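Local atomic coordinates of histidine utilization repressor (PDB entry 2PKH), a protein that probably represses the histidine utilization genes by binding operon DNA in the absence of inducer, and is represented here by its C-terminal UTRA domain. Residues 42-47 / 73-78; 60-65 / 126-131; 54-59 / 78-83. All coordinates share one frame; numbering follows the deposited sequence.

Contact 1: 42-47 / 73-78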
loop_
_atom_site.group_PDB
_atom_site.type_symbol
_atom_site.label_atom_id
_atom_site.label_comp_id
_atom_site.label_asym_id
_atom_site.label_seq_id
_atom_site.Cartn_x
_atom_site.Cartn_y
_atom_site.Cartn_z
ATOM N N ILE B 42 14.799 20.079 8.975
ATOM C CA ILE B 42 13.638 20.945 9.057
ATOM C C ILE B 42 12.665 20.418 10.116
ATOM O O ILE B 42 12.532 19.218 10.232
ATOM C CB ILE B 42 12.863 20.975 7.711
ATOM C CG1 ILE B 42 13.804 21.477 6.571
ATOM C CG2 ILE B 42 11.637 21.935 7.834
ATOM C CD1 ILE B 42 13.111 21.544 5.177
ATOM N N VAL B 43 12.020 21.293 10.879
ATOM C CA VAL B 43 10.992 20.831 11.853
ATOM C C VAL B 43 9.711 21.260 11.204
ATOM O O VAL B 43 9.526 22.436 10.861
ATOM C CB VAL B 43 11.106 21.481 13.205
ATOM C CG1 VAL B 43 10.019 20.981 14.259
ATOM C CG2 VAL B 43 12.563 21.208 13.826
ATOM N N HIS B 44 8.835 20.292 11.055
ATOM C CA HIS B 44 7.514 20.487 10.456
ATOM C C HIS B 44 6.485 20.582 11.585
ATOM O O HIS B 44 6.507 19.761 12.518
ATOM C CB HIS B 44 7.191 19.276 9.567
ATOM C CG HIS B 44 7.995 19.229 8.292
ATOM N ND1 HIS B 44 9.167 18.512 8.186
ATOM C CD2 HIS B 44 7.812 19.816 7.090
ATOM C CE1 HIS B 44 9.654 18.629 6.965
ATOM N NE2 HIS B 44 8.866 19.438 6.292
ATOM N N PHE B 45 5.567 21.524 11.436
ATOM C CA PHE B 45 4.509 21.826 12.448
ATOM C C PHE B 45 3.146 21.562 11.803
ATOM O O PHE B 45 2.979 21.838 10.608
ATOM C CB PHE B 45 4.538 23.306 12.860
ATOM C CG PHE B 45 5.793 23.716 13.605
ATOM C CD1 PHE B 45 5.761 23.892 14.945
ATOM C CD2 PHE B 45 6.982 23.859 12.942
ATOM C CE1 PHE B 45 6.980 24.285 15.666
ATOM C CE2 PHE B 45 8.176 24.196 13.629
ATOM C CZ PHE B 45 8.153 24.399 14.983
ATOM N N GLU B 46 2.176 21.101 12.581
ATOM C CA GLU B 46 0.823 21.033 12.089
ATOM C C GLU B 46 0.053 21.856 13.077
ATOM O O GLU B 46 0.082 21.583 14.270
ATOM C CB GLU B 46 0.400 19.568 12.055
ATOM C CG GLU B 46 -1.074 19.264 11.821
ATOM C CD GLU B 46 -1.433 17.850 12.317
ATOM O OE1 GLU B 46 -1.183 16.858 11.588
ATOM O OE2 GLU B 46 -1.927 17.726 13.456
ATOM N N ASN B 47 -0.559 22.949 12.607
ATOM C CA ASN B 47 -1.192 23.933 13.495
ATOM C C ASN B 47 -0.304 24.353 14.640
ATOM O O ASN B 47 -0.745 24.331 15.791
ATOM C CB ASN B 47 -2.543 23.406 14.050
ATOM C CG ASN B 47 -3.528 23.008 12.928
ATOM O OD1 ASN B 47 -3.609 23.671 11.873
ATOM N ND2 ASN B 47 -4.278 21.911 13.147
ATOM N N LEU B 73 8.459 27.183 1.449
ATOM C CA LEU B 73 7.436 27.279 0.396
ATOM C C LEU B 73 7.104 25.929 -0.254
ATOM O O LEU B 73 6.058 25.768 -0.892
ATOM C CB LEU B 73 7.865 28.304 -0.680
ATOM C CG LEU B 73 8.165 29.752 -0.268
ATOM C CD1 LEU B 73 8.553 30.613 -1.487
ATOM C CD2 LEU B 73 6.950 30.384 0.439
ATOM N N GLN B 74 7.977 24.939 -0.054
ATOM C CA GLN B 74 7.869 23.661 -0.707
ATOM C C GLN B 74 8.586 22.629 0.208
ATOM O O GLN B 74 9.502 22.999 0.870
ATOM C CB GLN B 74 8.600 23.791 -2.066
ATOM C CG GLN B 74 8.428 22.635 -3.042
ATOM C CD GLN B 74 9.125 22.917 -4.365
ATOM O OE1 GLN B 74 10.128 23.654 -4.430
ATOM N NE2 GLN B 74 8.586 22.370 -5.420
ATOM N N THR B 75 8.173 21.360 0.291
ATOM C CA THR B 75 9.004 20.400 1.031
ATOM C C THR B 75 10.185 19.961 0.120
ATOM O O THR B 75 10.107 20.041 -1.143
ATOM C CB THR B 75 8.260 19.128 1.421
ATOM O OG1 THR B 75 7.932 18.407 0.235
ATOM C CG2 THR B 75 6.994 19.403 2.289
ATOM N N PRO B 76 11.310 19.550 0.726
ATOM C CA PRO B 76 12.410 18.917 -0.027
ATOM C C PRO B 76 11.957 17.754 -0.969
ATOM O O PRO B 76 12.341 17.695 -2.141
ATOM C CB PRO B 76 13.357 18.422 1.065
ATOM C CG PRO B 76 13.093 19.382 2.272
ATOM C CD PRO B 76 11.633 19.820 2.148
ATOM N N TYR B 77 11.108 16.867 -0.465
ATOM C CA TYR B 77 10.614 15.773 -1.333
ATOM C C TYR B 77 9.881 16.286 -2.560
ATOM O O TYR B 77 10.102 15.774 -3.631
ATOM C CB TYR B 77 9.733 14.845 -0.562
ATOM C CG TYR B 77 9.528 13.557 -1.313
ATOM C CD1 TYR B 77 10.475 12.527 -1.260
ATOM C CD2 TYR B 77 8.400 13.380 -2.121
ATOM C CE1 TYR B 77 10.286 11.324 -1.963
ATOM C CE2 TYR B 77 8.224 12.215 -2.860
ATOM C CZ TYR B 77 9.164 11.180 -2.770
ATOM O OH TYR B 77 8.956 9.966 -3.462
ATOM N N ALA B 78 9.027 17.298 -2.407
ATOM C CA ALA B 78 8.290 17.829 -3.534
ATOM C C ALA B 78 9.280 18.413 -4.498
ATOM O O ALA B 78 9.206 18.153 -5.704
ATOM C CB ALA B 78 7.313 18.909 -3.079
HETATM O O HOH W 1 9.415 21.974 4.039
#
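With CG1 of Ile42 beside the backbone N (chi1 -59°) and CD1 carried on in a fully extended line (chi2 -180°), the isoleucine points its last methyl straight at the proline ring of Pro76. The two side chains meet tip to tip. Ile42 CD1 lies 3.6 Å from Pro76 CG and 3.8 Å from Pro76 CD, so the methyl sits against the CG-CD end of the ring. This is the closest apolar contact between the segments, and both residues are buried.

The other branch of Ile42, CG2, lies beside the carbonyl carbon and points forward along the strand to His44, where it stands 3.9 Å above one face of the His44 ring, toward its rim. On the other segment the histidine has a looser neighbour: His44 NE2 is 4.4 Å from Thr75 CG2, which approaches the ring obliquely. A water also lies between the segments, 3.4 Å from His44 NE2 and 3.3 Å from Gln74 O. Both of its bonds are weak, and it gives its hydrogen to the carbonyl of Gln74.

While its methyl brushes the histidine, Thr75 uses its hydroxyl as the N-cap of the helix: Ala78 N donates to Thr75 OG1 at 3.1 Å and 160°.

Strand 36-46 lies between strands 9-20 and 49-59 in the antiparallel sheet, and the N-terminal end of helix 76-83 rests on this part of it. Cys11 touches both Ile42 and His44 from strand 9-20, Glu54 of strand 49-59 touches Pro76, and Phe71, from the loop leading into the helix, packs on both Ile42 and Pro76.

Contact 2: 60-65 / 126-131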
loop_
_atom_site.group_PDB
_atom_site.type_symbol
_atom_site.label_atom_id
_atom_site.label_comp_id
_atom_site.label_asym_id
_atom_site.label_seq_id
_atom_site.Cartn_x
_atom_site.Cartn_y
_atom_site.Cartn_z
ATOM N N ALA B 60 24.396 15.697 -4.085
ATOM C CA ALA B 60 24.716 16.964 -4.760
ATOM C C ALA B 60 24.715 16.912 -6.317
ATOM O O ALA B 60 24.373 17.902 -6.949
ATOM C CB ALA B 60 26.016 17.471 -4.216
ATOM N N GLN B 61 25.062 15.767 -6.932
ATOM C CA GLN B 61 25.103 15.687 -8.409
ATOM C C GLN B 61 23.729 15.657 -9.023
ATOM O O GLN B 61 23.587 16.137 -10.122
ATOM C CB GLN B 61 25.849 14.448 -8.925
ATOM C CG GLN B 61 27.090 14.088 -8.141
ATOM C CD GLN B 61 28.280 14.935 -8.490
ATOM O OE1 GLN B 61 28.924 14.748 -9.544
ATOM N NE2 GLN B 61 28.624 15.857 -7.595
ATOM N N VAL B 62 22.732 15.106 -8.296
ATOM C CA VAL B 62 21.372 14.920 -8.813
ATOM C C VAL B 62 20.563 16.186 -8.677
ATOM O O VAL B 62 19.750 16.517 -9.551
ATOM C CB VAL B 62 20.623 13.753 -8.053
ATOM C CG1 VAL B 62 19.148 13.679 -8.409
ATOM C CG2 VAL B 62 21.241 12.433 -8.363
ATOM N N ALA B 63 20.776 16.912 -7.573
ATOM C CA ALA B 63 19.988 18.096 -7.294
ATOM C C ALA B 63 20.972 19.249 -6.975
ATOM O O ALA B 63 21.133 19.676 -5.790
ATOM C CB ALA B 63 19.021 17.833 -6.137
ATOM N N PRO B 64 21.707 19.703 -8.007
ATOM C CA PRO B 64 22.743 20.685 -7.732
ATOM C C PRO B 64 22.288 21.977 -7.077
ATOM O O PRO B 64 23.107 22.663 -6.433
ATOM C CB PRO B 64 23.422 20.912 -9.097
ATOM C CG PRO B 64 22.641 20.172 -10.078
ATOM C CD PRO B 64 21.660 19.299 -9.427
ATOM N N ASP B 65 21.006 22.316 -7.210
ATOM C CA ASP B 65 20.523 23.602 -6.704
ATOM C C ASP B 65 19.709 23.466 -5.396
ATOM O O ASP B 65 19.009 24.411 -4.994
ATOM C CB ASP B 65 19.666 24.312 -7.765
ATOM C CG ASP B 65 20.475 24.664 -9.030
ATOM O OD1 ASP B 65 21.685 24.949 -8.910
ATOM O OD2 ASP B 65 19.896 24.618 -10.129
ATOM N N GLN B 126 19.969 5.166 -9.287
ATOM C CA GLN B 126 20.775 6.133 -8.525
ATOM C C GLN B 126 20.024 6.564 -7.256
ATOM O O GLN B 126 18.895 7.021 -7.357
ATOM C CB GLN B 126 21.028 7.373 -9.359
ATOM C CG GLN B 126 22.028 8.438 -8.711
ATOM C CD GLN B 126 22.415 9.495 -9.697
ATOM O OE1 GLN B 126 21.602 9.870 -10.533
ATOM N NE2 GLN B 126 23.615 10.034 -9.585
ATOM N N PRO B 127 20.659 6.448 -6.061
ATOM C CA PRO B 127 20.038 6.986 -4.835
ATOM C C PRO B 127 20.052 8.482 -4.937
ATOM O O PRO B 127 21.069 9.065 -5.394
ATOM C CB PRO B 127 21.003 6.560 -3.727
ATOM C CG PRO B 127 21.729 5.390 -4.294
ATOM C CD PRO B 127 21.954 5.813 -5.742
ATOM N N VAL B 128 18.930 9.100 -4.628
ATOM C CA VAL B 128 18.832 10.525 -4.736
ATOM C C VAL B 128 18.971 11.136 -3.347
ATOM O O VAL B 128 19.621 12.197 -3.166
ATOM C CB VAL B 128 17.445 10.936 -5.316
ATOM C CG1 VAL B 128 17.182 12.455 -5.135
ATOM C CG2 VAL B 128 17.282 10.544 -6.829
ATOM N N THR B 129 18.304 10.496 -2.382
ATOM C CA THR B 129 18.172 11.100 -1.077
ATOM C C THR B 129 17.928 10.026 0.018
ATOM O O THR B 129 17.433 8.940 -0.278
ATOM C CB THR B 129 17.028 12.179 -1.101
ATOM O OG1 THR B 129 16.959 12.813 0.174
ATOM C CG2 THR B 129 15.633 11.511 -1.456
ATOM N N ALA B 130 18.336 10.304 1.253
ATOM C CA ALA B 130 18.056 9.437 2.388
ATOM C C ALA B 130 17.625 10.350 3.516
ATOM O O ALA B 130 18.206 11.451 3.681
ATOM C CB ALA B 130 19.318 8.657 2.775
ATOM N N ALA B 131 16.599 9.954 4.286
ATOM C CA ALA B 131 16.057 10.854 5.330
ATOM C C ALA B 131 15.810 10.068 6.608
ATOM O O ALA B 131 15.443 8.897 6.558
ATOM C CB ALA B 131 14.739 11.548 4.870
#
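Val62 sets its two methyls on two different residues of strand 126-136, Gln126 and Val128, where the loop following strand 49-59 folds over a classic beta bulge of the antiparallel UTRA-domain sheet. The bulge is formed by Val128 and Thr129, which both face Thr121 on the adjoining strand.

Against Val128, the side chain of Val62 crosses at about a right angle. A single methyl does the touching: Val62 CG1 is 4.0 Å from Val128 CG1 and also 4.0 Å from Val128 CG2, so it meets both branches of its partner equally. CG1 of Val62 stands anti to the backbone N (chi1 171°), which leaves CG2 beside that nitrogen and turned to the glutamine.

Toward Gln126 the relation changes, and the two side chains slide past each other in opposite directions. The glutamine leaves the strand with CG anti to its nitrogen (chi1 -174°) and continues as an extended chain, long enough to present a face of its amide to the valine. No hydrogen bond joins the segments. Gln126 is exposed and also touches a crystal neighbour, so its pose may owe something to the lattice.

Val128 pairs through its backbone with Asn59 of the neighbouring strand, and Asn59 OD1 in turn accepts a weak hydrogen bond from Val62 N of the loop. Ala84 packs on Val62, Leu86 on Val128, and Ala63, the next residue of the loop, turns its methyl to Leu80 and Val83 of helix 76-83.

Val62 CG2 sits over one face of the Gln126 amide, nearly above its carbon: it lies 3.4 Å from Gln126 CD, 3.4 Å from OE1 and 3.6 Å from NE2.

Contact 3: 54-59 / 78-83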
loop_
_atom_site.group_PDB
_atom_site.type_symbol
_atom_site.label_atom_id
_atom_site.label_comp_id
_atom_site.label_asym_id
_atom_site.label_seq_id
_atom_site.Cartn_x
_atom_site.Cartn_y
_atom_site.Cartn_z
ATOM N N GLU B 54 12.678 16.318 10.039
ATOM C CA GLU B 54 13.051 15.563 8.810
ATOM C C GLU B 54 14.543 15.886 8.620
ATOM O O GLU B 54 14.855 17.046 8.361
ATOM C CB GLU B 54 12.308 16.169 7.613
ATOM C CG GLU B 54 12.799 15.737 6.215
ATOM C CD GLU B 54 12.244 16.633 5.050
ATOM O OE1 GLU B 54 12.088 16.159 3.882
ATOM O OE2 GLU B 54 11.948 17.802 5.318
ATOM N N ASP B 55 15.428 14.898 8.786
ATOM C CA ASP B 55 16.882 15.077 8.635
ATOM C C ASP B 55 17.218 14.384 7.343
ATOM O O ASP B 55 17.077 13.162 7.280
ATOM C CB ASP B 55 17.597 14.324 9.755
ATOM C CG ASP B 55 19.014 14.880 9.995
ATOM O OD1 ASP B 55 19.343 15.926 9.344
ATOM O OD2 ASP B 55 19.784 14.246 10.774
ATOM N N ARG B 56 17.541 15.157 6.302
ATOM C CA ARG B 56 17.554 14.672 4.920
ATOM C C ARG B 56 18.880 14.923 4.273
ATOM O O ARG B 56 19.413 16.028 4.385
ATOM C CB ARG B 56 16.447 15.394 4.071
ATOM C CG ARG B 56 16.458 14.984 2.561
ATOM C CD ARG B 56 15.181 15.402 1.803
ATOM N NE ARG B 56 13.919 14.844 2.339
ATOM C CZ ARG B 56 13.424 13.639 2.066
ATOM N NH1 ARG B 56 14.096 12.775 1.300
ATOM N NH2 ARG B 56 12.271 13.273 2.636
ATOM N N PHE B 57 19.381 13.942 3.567
ATOM C CA PHE B 57 20.631 14.105 2.819
ATOM C C PHE B 57 20.407 13.813 1.335
ATOM O O PHE B 57 19.607 12.911 1.005
ATOM C CB PHE B 57 21.672 13.132 3.401
ATOM C CG PHE B 57 21.880 13.309 4.894
ATOM C CD1 PHE B 57 22.979 14.016 5.395
ATOM C CD2 PHE B 57 20.914 12.793 5.808
ATOM C CE1 PHE B 57 23.114 14.200 6.783
ATOM C CE2 PHE B 57 21.052 12.982 7.171
ATOM C CZ PHE B 57 22.140 13.741 7.648
ATOM N N VAL B 58 21.145 14.537 0.458
ATOM C CA VAL B 58 20.833 14.626 -0.974
ATOM C C VAL B 58 22.124 14.621 -1.747
ATOM O O VAL B 58 23.105 15.297 -1.417
ATOM C CB VAL B 58 19.992 15.910 -1.355
ATOM C CG1 VAL B 58 19.721 15.961 -2.834
ATOM C CG2 VAL B 58 18.669 16.056 -0.490
ATOM N N ASN B 59 22.118 13.792 -2.764
ATOM C CA ASN B 59 23.242 13.666 -3.623
ATOM C C ASN B 59 23.344 14.974 -4.383
ATOM O O ASN B 59 22.424 15.335 -5.143
ATOM C CB ASN B 59 23.033 12.535 -4.637
ATOM C CG ASN B 59 24.035 12.635 -5.754
ATOM O OD1 ASN B 59 23.669 13.003 -6.854
ATOM N ND2 ASN B 59 25.332 12.475 -5.433
ATOM N N ALA B 78 9.027 17.298 -2.407
ATOM C CA ALA B 78 8.290 17.829 -3.534
ATOM C C ALA B 78 9.280 18.413 -4.498
ATOM O O ALA B 78 9.206 18.153 -5.704
ATOM C CB ALA B 78 7.313 18.909 -3.079
ATOM N N TYR B 79 10.195 19.256 -3.995
ATOM C CA TYR B 79 11.242 19.805 -4.839
ATOM C C TYR B 79 12.003 18.712 -5.626
ATOM O O TYR B 79 12.076 18.729 -6.868
ATOM C CB TYR B 79 12.226 20.622 -4.023
ATOM C CG TYR B 79 13.408 21.053 -4.832
ATOM C CD1 TYR B 79 13.271 22.046 -5.791
ATOM C CD2 TYR B 79 14.671 20.479 -4.625
ATOM C CE1 TYR B 79 14.356 22.452 -6.585
ATOM C CE2 TYR B 79 15.780 20.867 -5.393
ATOM C CZ TYR B 79 15.601 21.881 -6.369
ATOM O OH TYR B 79 16.660 22.318 -7.107
ATOM N N LEU B 80 12.533 17.748 -4.891
ATOM C CA LEU B 80 13.301 16.664 -5.477
ATOM C C LEU B 80 12.508 15.868 -6.528
ATOM O O LEU B 80 13.029 15.514 -7.584
ATOM C CB LEU B 80 13.847 15.733 -4.373
ATOM C CG LEU B 80 14.992 16.236 -3.453
ATOM C CD1 LEU B 80 15.234 15.150 -2.414
ATOM C CD2 LEU B 80 16.245 16.546 -4.250
ATOM N N SER B 81 11.244 15.617 -6.265
ATOM C CA SER B 81 10.463 14.894 -7.264
ATOM C C SER B 81 10.221 15.708 -8.556
ATOM O O SER B 81 9.788 15.140 -9.584
ATOM C CB SER B 81 9.152 14.381 -6.636
ATOM O OG SER B 81 8.279 15.473 -6.466
ATOM N N GLN B 82 10.540 17.007 -8.519
ATOM C CA GLN B 82 10.533 17.889 -9.704
ATOM C C GLN B 82 11.836 17.784 -10.439
ATOM O O GLN B 82 11.904 17.992 -11.630
ATOM C CB GLN B 82 10.502 19.347 -9.285
ATOM C CG GLN B 82 9.195 20.008 -9.017
ATOM C CD GLN B 82 9.421 21.513 -8.840
ATOM O OE1 GLN B 82 8.641 22.196 -8.188
ATOM N NE2 GLN B 82 10.513 22.028 -9.418
ATOM N N VAL B 83 12.902 17.579 -9.694
ATOM C CA VAL B 83 14.249 17.616 -10.218
ATOM C C VAL B 83 14.560 16.322 -10.943
ATOM O O VAL B 83 15.277 16.314 -11.923
ATOM C CB VAL B 83 15.251 17.808 -9.050
ATOM C CG1 VAL B 83 16.627 17.271 -9.433
ATOM C CG2 VAL B 83 15.334 19.249 -8.693
#
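Apolar contact between Val58 and Leu80 joins helix 76-83 to strand 49-59. The two side chains reach toward each other tip to tip and pair their methyls: Val58 CG1 is 3.8 Å from Leu80 CD2, and Val58 CG2 is 4.0 Å from Leu80 CD1. The two forks thus meet end to end, each methyl with one partner. The leucine CG stands beside its own backbone N (chi1 -71°), which directs the fork from the helix to the strand. A second, lighter touch comes from the aliphatic part of Arg56, whose CD approaches Leu80 CD1 to 4.2 Å.

The charged interactions stay within the strand. Beyond CD, the guanidinium of Arg56 turns to Glu54, two residues back on the same side of the strand. Arg56 NE donates to Glu54 OE1 at 2.7 Å and 163° in a salt bridge, and a weak bond from Arg56 NH2 reaches the same oxygen. That oxygen lies at the edge of the guanidinium and in its plane, yet the arginine meets the carboxylate from above, 38° out of the carboxylate plane. Arg56 NH1 has a different partner, Thr129 OG1. The buried charge is thus gripped from two directions, and its aliphatic stem is left to pack on the leucine.

Hydrogen bonds within the helix form the third group. Ser81 OG gives its proton to Ala78 O at 2.9 Å. Near the end of the helix, Gln82 N bonds to Tyr79 O and Val83 N to Leu80 O.

Strand 49-59 runs between strands 36-46 and 126-136, and the helix packs on this central part of the sheet: Leu80 also touches Thr129, Tyr66 of the connecting loop packs on both Arg56 and Val58, and Pro76 of the same helix reaches Arg56.

In the fold
All three contacts lie on one antiparallel sheet within the UTRA domain, the probable effector-sensing part of the repressor. Contacts 1 and 3 share helix 76-83 and Ala78; their centres are about 11 Å apart, and Gln74 NE2 to Gln82 OE1 at 2.8 Å joins them, as does Ile42 O to Glu54 N at 2.9 Å. Contacts 2 and 3, with centres about 7 Å apart, are linked by Phe57 N to Ala130 O at 2.8 Å. Contacts 1 and 2 do not touch: centres about 18 Å apart, nearest atoms about 5 Å. 1,2-Ethanediol, probably from crystallisation, is found about 3 Å from the Thr75 side chain and about 4 Å from those of Pro127 and Arg56; such molecules often mark pockets.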